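Local coordinates for protein CTP:phosphocholine Cytidylyltransferase (PDB 1JYK) that catalyses the transfer of a cytidylyl group from CTP to phosphocholine, yielding CDP-choline and pyrophosphate, at residues 97-102 and 107-112. Sequence-based numbering, arbitrary orientation.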
loop_
_atom_site.group_PDB
_atom_site.type_symbol
_atom_site.label_atom_id
_atom_site.label_comp_id
_atom_site.label_asym_id
_atom_site.label_seq_id
_atom_site.Cartn_x
_atom_site.Cartn_y
_atom_site.Cartn_z
ATOM N N VAL A 97 -12.076 -1.459 -8.441
ATOM C CA VAL A 97 -12.079 -2.903 -8.668
ATOM C C VAL A 97 -12.584 -3.591 -7.400
ATOM O O VAL A 97 -11.973 -3.488 -6.328
ATOM C CB VAL A 97 -10.673 -3.420 -9.024
ATOM C CG1 VAL A 97 -10.702 -4.929 -9.222
ATOM C CG2 VAL A 97 -10.184 -2.737 -10.280
ATOM N N PHE A 98 -13.705 -4.291 -7.530
ATOM C CA PHE A 98 -14.329 -4.974 -6.404
ATOM C C PHE A 98 -13.682 -6.301 -6.032
ATOM O O PHE A 98 -13.522 -7.182 -6.867
ATOM C CB PHE A 98 -15.817 -5.198 -6.707
ATOM C CG PHE A 98 -16.572 -5.895 -5.608
ATOM C CD1 PHE A 98 -17.600 -6.779 -5.913
ATOM C CD2 PHE A 98 -16.263 -5.666 -4.271
ATOM C CE1 PHE A 98 -18.309 -7.422 -4.903
ATOM C CE2 PHE A 98 -16.968 -6.306 -3.251
ATOM C CZ PHE A 98 -17.991 -7.185 -3.569
ATOM N N ASN A 99 -13.309 -6.427 -4.765
ATOM C CA ASN A 99 -12.716 -7.649 -4.244
ATOM C C ASN A 99 -13.748 -8.254 -3.293
ATOM O O ASN A 99 -13.865 -7.834 -2.140
ATOM C CB ASN A 99 -11.428 -7.343 -3.480
ATOM C CG ASN A 99 -10.888 -8.559 -2.748
ATOM O OD1 ASN A 99 -11.447 -9.650 -2.847
ATOM N ND2 ASN A 99 -9.794 -8.379 -2.009
ATOM N N ASP A 100 -14.499 -9.238 -3.778
ATOM C CA ASP A 100 -15.530 -9.855 -2.956
ATOM C C ASP A 100 -14.994 -10.782 -1.868
ATOM O O ASP A 100 -15.750 -11.246 -1.014
ATOM C CB ASP A 100 -16.531 -10.599 -3.839
ATOM C CG ASP A 100 -15.941 -11.828 -4.475
ATOM O OD1 ASP A 100 -16.287 -12.945 -4.041
ATOM O OD2 ASP A 100 -15.135 -11.679 -5.410
ATOM N N LYS A 101 -13.696 -11.052 -1.887
ATOM C CA LYS A 101 -13.111 -11.909 -0.861
ATOM C C LYS A 101 -12.405 -11.048 0.181
ATOM O O LYS A 101 -11.617 -11.549 0.977
ATOM C CB LYS A 101 -12.102 -12.884 -1.479
ATOM C CG LYS A 101 -12.548 -13.516 -2.789
ATOM C CD LYS A 101 -13.938 -14.107 -2.680
ATOM C CE LYS A 101 -13.977 -15.224 -1.660
ATOM N NZ LYS A 101 -14.260 -16.529 -2.308
ATOM N N TYR A 102 -12.699 -9.753 0.176
ATOM C CA TYR A 102 -12.065 -8.830 1.105
ATOM C C TYR A 102 -12.146 -9.290 2.554
ATOM O O TYR A 102 -11.282 -8.960 3.370
ATOM C CB TYR A 102 -12.692 -7.441 0.970
ATOM C CG TYR A 102 -14.087 -7.342 1.544
ATOM C CD1 TYR A 102 -15.205 -7.504 0.728
ATOM C CD2 TYR A 102 -14.287 -7.075 2.901
ATOM C CE1 TYR A 102 -16.490 -7.400 1.244
ATOM C CE2 TYR A 102 -15.569 -6.968 3.432
ATOM C CZ TYR A 102 -16.663 -7.132 2.595
ATOM O OH TYR A 102 -17.937 -7.030 3.101
ATOM N N ASN A 107 -4.907 -9.705 1.860
ATOM C CA ASN A 107 -4.755 -8.820 0.711
ATOM C C ASN A 107 -3.925 -9.276 -0.486
ATOM O O ASN A 107 -3.740 -8.513 -1.436
ATOM C CB ASN A 107 -4.333 -7.410 1.174
ATOM C CG ASN A 107 -2.875 -7.314 1.586
ATOM O OD1 ASN A 107 -2.091 -8.246 1.428
ATOM N ND2 ASN A 107 -2.508 -6.159 2.121
ATOM N N PHE A 108 -3.437 -10.515 -0.457
ATOM C CA PHE A 108 -2.694 -11.061 -1.597
ATOM C C PHE A 108 -3.688 -11.045 -2.765
ATOM O O PHE A 108 -3.350 -10.730 -3.908
ATOM C CB PHE A 108 -2.281 -12.519 -1.316
ATOM C CG PHE A 108 -2.113 -13.375 -2.565
ATOM C CD1 PHE A 108 -3.206 -13.997 -3.166
ATOM C CD2 PHE A 108 -0.859 -13.566 -3.129
ATOM C CE1 PHE A 108 -3.043 -14.795 -4.314
ATOM C CE2 PHE A 108 -0.687 -14.362 -4.275
ATOM C CZ PHE A 108 -1.780 -14.976 -4.866
ATOM N N TYR A 109 -4.931 -11.390 -2.445
ATOM C CA TYR A 109 -5.988 -11.461 -3.441
ATOM C C TYR A 109 -6.368 -10.095 -4.016
ATOM O O TYR A 109 -6.787 -9.994 -5.170
ATOM C CB TYR A 109 -7.212 -12.158 -2.841
ATOM C CG TYR A 109 -8.243 -12.530 -3.871
ATOM C CD1 TYR A 109 -7.953 -13.444 -4.887
ATOM C CD2 TYR A 109 -9.496 -11.922 -3.866
ATOM C CE1 TYR A 109 -8.893 -13.739 -5.879
ATOM C CE2 TYR A 109 -10.440 -12.206 -4.849
ATOM C CZ TYR A 109 -10.136 -13.113 -5.851
ATOM O OH TYR A 109 -11.076 -13.378 -6.822
ATOM N N SER A 110 -6.227 -9.046 -3.217
ATOM C CA SER A 110 -6.531 -7.709 -3.699
ATOM C C SER A 110 -5.578 -7.394 -4.846
ATOM O O SER A 110 -5.980 -6.863 -5.879
ATOM C CB SER A 110 -6.351 -6.697 -2.577
ATOM O OG SER A 110 -7.482 -6.699 -1.724
ATOM N N LEU A 111 -4.305 -7.725 -4.663
ATOM C CA LEU A 111 -3.326 -7.485 -5.710
ATOM C C LEU A 111 -3.519 -8.488 -6.852
ATOM O O LEU A 111 -3.271 -8.155 -8.015
ATOM C CB LEU A 111 -1.902 -7.589 -5.158
ATOM C CG LEU A 111 -0.790 -7.187 -6.138
ATOM C CD1 LEU A 111 -1.013 -5.768 -6.646
ATOM C CD2 LEU A 111 0.554 -7.288 -5.443
ATOM N N TYR A 112 -3.949 -9.708 -6.530
ATOM C CA TYR A 112 -4.177 -10.720 -7.567
ATOM C C TYR A 112 -5.146 -10.193 -8.631
ATOM O O TYR A 112 -4.909 -10.345 -9.834
ATOM C CB TYR A 112 -4.757 -12.010 -6.974
ATOM C CG TYR A 112 -5.043 -13.042 -8.042
ATOM C CD1 TYR A 112 -4.016 -13.835 -8.558
ATOM C CD2 TYR A 112 -6.313 -13.159 -8.610
ATOM C CE1 TYR A 112 -4.235 -14.717 -9.622
ATOM C CE2 TYR A 112 -6.550 -14.038 -9.680
ATOM C CZ TYR A 112 -5.500 -14.812 -10.183
ATOM O OH TYR A 112 -5.704 -15.669 -11.253
#
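The side-chain amide of Asn99 links the end of strand 95-98 to helix 108-112, with ND2 giving a hydrogen bond to OG of Ser110 at 2.9 Å. The serine oxygen lies close to the amide plane, but the bond is bent, with an N-H...O angle of 137°. Asn99 CG, anti to its own N (chi1 172°), carries the amide toward the helix, so that ND2 faces Ser110. The amide's other end turns back: OD1 accepts from the backbone N of Lys101 at 2.8 Å, the donor standing above the carbonyl plane, which makes an Asx turn. Held at both ends, the amide has its flip state fixed, and both of its polar atoms are used although the residue is buried.

The ring of Tyr109 packs beside this amide, their planes 61° apart. OD1 of Asn99 meets the ring at its edge, 3.2 Å from CD2 of Tyr109. CB and CG of Lys101 approach the same CD2-CE2 bond obliquely, CG well out of the ring plane, 3.2 Å from CE2 of Tyr109, before the bent chain carries the ammonium away. Tyr105, from the intervening loop, meets the Tyr109 ring edge-to-face, while Ile77 of the neighbouring parallel strand touches both Asn99 and Ser110. The arrangement is a beta-loop-alpha connection of the nucleotidyltransferase fold: an Asx turn, overlapping the type I turn Asn99-Tyr102, follows the strand, and its asparagine ties it to the next helix.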